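Local coordinates for protein glutathione S-transferase (Ceriporiopsis subvermispora, PDB 6J3E) that probably conjugates glutathione to electrophilic compounds, as a serine-type glutathione S-transferase of a wood-rotting fungus, at residues E44-A49 with N140-E145; A110-F115 with S205-T210. All coordinates share one frame; numbering follows the deposited sequence.

Contact 1 of 2, residues E44-A49 with N140-E145; sequences EYPDIA and NPRSEE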
loop_
_atom_site.group_PDB
_atom_site.type_symbol
_atom_site.label_atom_id
_atom_site.label_comp_id
_atom_site.label_asym_id
_atom_site.label_seq_id
_atom_site.Cartn_x
_atom_site.Cartn_y
_atom_site.Cartn_z
ATOM N N GLU A 44 -11.895 15.425 24.830
ATOM C CA GLU A 44 -10.869 16.357 24.394
ATOM C C GLU A 44 -9.545 15.626 24.233
ATOM O O GLU A 44 -9.268 14.634 24.917
ATOM C CB GLU A 44 -10.721 17.509 25.389
ATOM C CG GLU A 44 -11.953 18.397 25.531
ATOM C CD GLU A 44 -12.263 19.218 24.283
ATOM O OE1 GLU A 44 -11.362 19.404 23.436
ATOM O OE2 GLU A 44 -13.422 19.676 24.149
ATOM N N TYR A 45 -8.727 16.130 23.308
ATOM C CA TYR A 45 -7.412 15.554 23.031
ATOM C C TYR A 45 -6.613 15.226 24.283
ATOM O O TYR A 45 -6.116 14.093 24.388
ATOM C CB TYR A 45 -6.618 16.500 22.116
ATOM C CG TYR A 45 -6.507 16.005 20.695
ATOM C CD1 TYR A 45 -5.690 14.918 20.382
ATOM C CD2 TYR A 45 -7.227 16.605 19.668
ATOM C CE1 TYR A 45 -5.584 14.452 19.080
ATOM C CE2 TYR A 45 -7.134 16.139 18.356
ATOM C CZ TYR A 45 -6.305 15.069 18.068
ATOM O OH TYR A 45 -6.203 14.595 16.775
ATOM N N PRO A 46 -6.457 16.127 25.259
ATOM C CA PRO A 46 -5.575 15.810 26.393
ATOM C C PRO A 46 -6.153 14.770 27.361
ATOM O O PRO A 46 -5.394 14.220 28.172
ATOM C CB PRO A 46 -5.371 17.173 27.068
ATOM C CG PRO A 46 -6.582 17.968 26.685
ATOM C CD PRO A 46 -7.024 17.490 25.350
ATOM N N ASP A 47 -7.453 14.477 27.291
ATOM C CA ASP A 47 -8.075 13.466 28.129
ATOM C C ASP A 47 -8.105 12.099 27.477
ATOM O O ASP A 47 -8.578 11.147 28.106
ATOM C CB ASP A 47 -9.517 13.850 28.490
ATOM C CG ASP A 47 -9.653 15.294 28.938
ATOM O OD1 ASP A 47 -8.720 15.822 29.579
ATOM O OD2 ASP A 47 -10.704 15.903 28.631
ATOM N N ILE A 48 -7.628 11.976 26.239
ATOM C CA ILE A 48 -7.835 10.736 25.498
ATOM C C ILE A 48 -7.173 9.573 26.225
ATOM O O ILE A 48 -7.793 8.529 26.465
ATOM C CB ILE A 48 -7.320 10.880 24.056
ATOM C CG1 ILE A 48 -8.267 11.766 23.250
ATOM C CG2 ILE A 48 -7.205 9.537 23.393
ATOM C CD1 ILE A 48 -7.769 12.082 21.843
ATOM N N ALA A 49 -5.907 9.744 26.598
ATOM C CA ALA A 49 -5.206 8.715 27.350
ATOM C C ALA A 49 -5.983 8.349 28.610
ATOM O O ALA A 49 -6.289 7.172 28.860
ATOM C CB ALA A 49 -3.799 9.205 27.689
ATOM N N ASN A 140 -11.512 23.076 20.369
ATOM C CA ASN A 140 -11.787 23.699 21.657
ATOM C C ASN A 140 -10.473 24.044 22.351
ATOM O O ASN A 140 -9.473 23.342 22.188
ATOM C CB ASN A 140 -12.605 22.772 22.560
ATOM C CG ASN A 140 -14.026 22.614 22.097
ATOM O OD1 ASN A 140 -14.598 23.525 21.502
ATOM N ND2 ASN A 140 -14.612 21.447 22.361
ATOM N N PRO A 141 -10.462 25.098 23.155
ATOM C CA PRO A 141 -9.197 25.575 23.756
ATOM C C PRO A 141 -8.355 24.519 24.478
ATOM O O PRO A 141 -7.124 24.534 24.345
ATOM C CB PRO A 141 -9.689 26.661 24.718
ATOM C CG PRO A 141 -10.958 27.165 24.083
ATOM C CD PRO A 141 -11.599 25.997 23.410
ATOM N N ARG A 142 -8.961 23.603 25.242
ATOM C CA ARG A 142 -8.153 22.596 25.937
ATOM C C ARG A 142 -7.442 21.669 24.947
ATOM O O ARG A 142 -6.254 21.357 25.116
ATOM C CB ARG A 142 -9.026 21.791 26.908
ATOM C CG ARG A 142 -9.696 22.586 28.038
ATOM C CD ARG A 142 -10.121 21.662 29.191
ATOM N NE ARG A 142 -9.001 20.816 29.608
ATOM C CZ ARG A 142 -9.009 19.489 29.605
ATOM N NH1 ARG A 142 -10.102 18.819 29.243
ATOM N NH2 ARG A 142 -7.919 18.836 29.980
ATOM N N SER A 143 -8.161 21.214 23.905
ATOM C CA SER A 143 -7.538 20.414 22.847
ATOM C C SER A 143 -6.535 21.227 22.043
ATOM O O SER A 143 -5.527 20.675 21.583
ATOM C CB SER A 143 -8.598 19.845 21.899
ATOM O OG SER A 143 -9.267 18.708 22.438
ATOM N N GLU A 144 -6.794 22.528 21.854
ATOM C CA GLU A 144 -5.885 23.360 21.067
ATOM C C GLU A 144 -4.534 23.505 21.755
ATOM O O GLU A 144 -3.488 23.402 21.108
ATOM C CB GLU A 144 -6.505 24.733 20.808
ATOM C CG GLU A 144 -5.775 25.570 19.763
ATOM C CD GLU A 144 -4.503 26.231 20.288
ATOM O OE1 GLU A 144 -3.616 26.542 19.451
ATOM O OE2 GLU A 144 -4.394 26.445 21.529
ATOM N N GLU A 145 -4.533 23.769 23.066
ATOM C CA GLU A 145 -3.267 23.827 23.795
ATOM C C GLU A 145 -2.486 22.531 23.612
ATOM O O GLU A 145 -1.293 22.545 23.273
ATOM C CB GLU A 145 -3.534 24.111 25.283
ATOM C CG GLU A 145 -2.276 24.317 26.156
ATOM C CD GLU A 145 -1.582 23.009 26.573
ATOM O OE1 GLU A 145 -0.331 22.992 26.610
ATOM O OE2 GLU A 145 -2.270 21.999 26.867
HETATM O O HOH W 1 -11.699 20.112 20.789
#
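Glu44 reaches Asn140 and Ser143 because its chain bends at chi2 (-68°), which turns the carboxylate back toward the start of helix 141-153. There its two oxygens divide the work. OE2 takes the amide of Asn140 on its syn lone pair, ND2 to OE2 2.8 Å; OE1 takes a hydrogen bond from a water that in turn accepts from Asn140 N. Ser143 OG also lies beside OE1, at a separation too short to be trusted. The firmer bond of Ser143 OG is the one it accepts from Tyr45 N, at 2.8 Å and fairly straight (156°). Beside this, the Arg142 chain folds at chi3 (51°) and meets Asp47 end-on, NH1 to OD2 at 3.0 Å and NH2 to OD1 at 3.1 Å, a salt bridge between nearly coplanar groups. Pro46 CG lies over one face of that guanidinium, 3.7 Å from Arg142 NH2. The Tyr45 ring runs on past Ser143, edge-to-face with Phe147 and against Arg151, a glutathione-binding residue. The contact lies at the surface, where the link from strand 38-42 to helix 48-55 in the thioredoxin-like domain meets the first turn of helix 141-153 in the helical domain, with Pro11 packed against Glu44 and Asn140.

Contact 2 of 2, residues A110-F115 with S205-T210; sequences ALHAAF and SYADIT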
loop_
_atom_site.group_PDB
_atom_site.type_symbol
_atom_site.label_atom_id
_atom_site.label_comp_id
_atom_site.label_asym_id
_atom_site.label_seq_id
_atom_site.Cartn_x
_atom_site.Cartn_y
_atom_site.Cartn_z
ATOM N N ALA A 110 -6.307 -9.320 4.216
ATOM C CA ALA A 110 -4.897 -8.971 4.102
ATOM C C ALA A 110 -4.685 -7.854 3.078
ATOM O O ALA A 110 -3.882 -6.946 3.305
ATOM C CB ALA A 110 -4.080 -10.213 3.767
ATOM N N LEU A 111 -5.426 -7.876 1.973
ATOM C CA LEU A 111 -5.323 -6.805 0.990
ATOM C C LEU A 111 -5.775 -5.472 1.564
ATOM O O LEU A 111 -5.194 -4.424 1.237
ATOM C CB LEU A 111 -6.140 -7.150 -0.249
ATOM C CG LEU A 111 -5.408 -8.103 -1.176
ATOM C CD1 LEU A 111 -6.348 -8.635 -2.259
ATOM C CD2 LEU A 111 -4.245 -7.376 -1.801
ATOM N N HIS A 112 -6.809 -5.485 2.417
ATOM C CA HIS A 112 -7.221 -4.260 3.105
ATOM C C HIS A 112 -6.102 -3.729 3.984
ATOM O O HIS A 112 -5.801 -2.528 3.973
ATOM C CB HIS A 112 -8.471 -4.505 3.949
ATOM C CG HIS A 112 -9.750 -4.100 3.279
ATOM N ND1 HIS A 112 -10.500 -4.970 2.515
ATOM C CD2 HIS A 112 -10.412 -2.917 3.264
ATOM C CE1 HIS A 112 -11.568 -4.338 2.057
ATOM N NE2 HIS A 112 -11.542 -3.093 2.501
ATOM N N ALA A 113 -5.480 -4.611 4.764
ATOM C CA ALA A 113 -4.393 -4.165 5.629
ATOM C C ALA A 113 -3.265 -3.572 4.807
ATOM O O ALA A 113 -2.635 -2.590 5.222
ATOM C CB ALA A 113 -3.874 -5.321 6.477
ATOM N N ALA A 114 -3.000 -4.157 3.632
ATOM C CA ALA A 114 -2.010 -3.575 2.741
ATOM C C ALA A 114 -2.506 -2.244 2.188
ATOM O O ALA A 114 -1.735 -1.289 2.057
ATOM C CB ALA A 114 -1.683 -4.544 1.612
ATOM N N PHE A 115 -3.797 -2.152 1.870
ATOM C CA PHE A 115 -4.312 -0.887 1.378
ATOM C C PHE A 115 -4.124 0.205 2.417
ATOM O O PHE A 115 -3.727 1.328 2.086
ATOM C CB PHE A 115 -5.785 -1.029 0.994
ATOM C CG PHE A 115 -6.507 0.285 0.877
ATOM C CD1 PHE A 115 -6.488 1.001 -0.314
ATOM C CD2 PHE A 115 -7.202 0.822 1.964
ATOM C CE1 PHE A 115 -7.156 2.218 -0.425
ATOM C CE2 PHE A 115 -7.876 2.045 1.853
ATOM C CZ PHE A 115 -7.842 2.741 0.662
ATOM N N SER A 205 -16.857 -1.370 0.750
ATOM C CA SER A 205 -15.877 -2.049 1.580
ATOM C C SER A 205 -15.273 -1.032 2.533
ATOM O O SER A 205 -15.468 0.179 2.381
ATOM C CB SER A 205 -14.789 -2.689 0.717
ATOM O OG SER A 205 -14.238 -1.700 -0.132
ATOM N N TYR A 206 -14.512 -1.523 3.518
ATOM C CA TYR A 206 -13.860 -0.587 4.438
ATOM C C TYR A 206 -12.862 0.303 3.715
ATOM O O TYR A 206 -12.568 1.399 4.202
ATOM C CB TYR A 206 -13.171 -1.323 5.608
ATOM C CG TYR A 206 -12.433 -0.408 6.594
ATOM C CD1 TYR A 206 -13.126 0.379 7.517
ATOM C CD2 TYR A 206 -11.046 -0.338 6.603
ATOM C CE1 TYR A 206 -12.442 1.222 8.420
ATOM C CE2 TYR A 206 -10.354 0.516 7.495
ATOM C CZ TYR A 206 -11.057 1.279 8.398
ATOM O OH TYR A 206 -10.369 2.114 9.252
ATOM N N ALA A 207 -12.364 -0.121 2.545
ATOM C CA ALA A 207 -11.394 0.707 1.827
ATOM C C ALA A 207 -12.045 1.978 1.299
ATOM O O ALA A 207 -11.427 3.049 1.304
ATOM C CB ALA A 207 -10.742 -0.089 0.693
ATOM N N ASP A 208 -13.292 1.866 0.841
ATOM C CA ASP A 208 -14.084 3.023 0.457
ATOM C C ASP A 208 -14.334 3.921 1.651
ATOM O O ASP A 208 -14.266 5.150 1.539
ATOM C CB ASP A 208 -15.425 2.572 -0.133
ATOM C CG ASP A 208 -15.277 1.435 -1.124
ATOM O OD1 ASP A 208 -14.427 1.529 -2.046
ATOM O OD2 ASP A 208 -16.012 0.433 -0.969
ATOM N N ILE A 209 -14.667 3.318 2.792
ATOM C CA ILE A 209 -14.950 4.089 3.992
ATOM C C ILE A 209 -13.709 4.849 4.411
ATOM O O ILE A 209 -13.785 6.008 4.834
ATOM C CB ILE A 209 -15.467 3.156 5.105
ATOM C CG1 ILE A 209 -16.776 2.514 4.670
ATOM C CG2 ILE A 209 -15.645 3.906 6.425
ATOM C CD1 ILE A 209 -17.288 1.450 5.609
ATOM N N THR A 210 -12.539 4.223 4.242
ATOM C CA THR A 210 -11.281 4.881 4.591
ATOM C C THR A 210 -11.116 6.188 3.830
ATOM O O THR A 210 -10.707 7.208 4.399
ATOM C CB THR A 210 -10.107 3.952 4.295
ATOM O OG1 THR A 210 -10.190 2.787 5.124
ATOM C CG2 THR A 210 -8.792 4.656 4.543
#
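Two rings from helix 109-136, those of His112 and Phe115, meet the first turns of helix 206-222 in different ways. Phe115 offers a face to Ala207, whose CB sits 3.9 Å from the ring centroid, 17° off the normal, in a CH-pi contact. At the edge of the same ring is Thr210, its CB 3.8 Å from Phe115 CE2. His112 instead points its edge at the other helix: Ser205 CB and Ala207 N both lie near the imidazole plane. Ala207 N gives NE2 a weak hydrogen bond, 3.1 Å long but bent to 125°; the firmer hold on the ring is at ND1, bonded to Thr108 O. With CG of Phe115 turned away from its own backbone N (chi1 162°), the ring extends across to Ala207 and Thr210. Shortening Phe115 to an alanine would probably leave the Ala207 methyl without the ring face it rests on and open a gap beside Thr210. Thr210 OG1 is tied back to Tyr206 O at 2.9 Å, reaching it from the face opposite Thr210 N, and also lies over one face of the Tyr206 ring. Tyr206 continues to the glutathione site, where its hydroxyl bonds Ser86 OG. The second subunit packs on Leu111 and Ala114. The two segments run nearly parallel, 10.5 Å between axes, within the helical domain. Ser205 to Asp208 fit the S/T-X-X-D N-capping motif that starts this core helix in glutathione S-transferases, with Ser205 at the N-cap and its N bonded to Asp208 OD2 at 2.6 Å.

Overall arrangement
From the N terminus, the chain leaves strand 38-42, passes residues 44-49 and enters helix 48-55, then completes the thioredoxin-like domain with its remaining strands and helix 86-96. Residues 110-115 follow at the start of helix 109-136, and only after that helix does 140-145 close the loop of contact 1, joining the two domains. Contact 2 closes later, when 205-210 returns to 110-115 within the helical domain. The segments alternate, so the two loops cross rather than nest, and helices 109-136 and 141-153, one from each contact, are consecutive. The contacts do not touch: their centres are 29 Å apart, on opposite sides of the chain's centre.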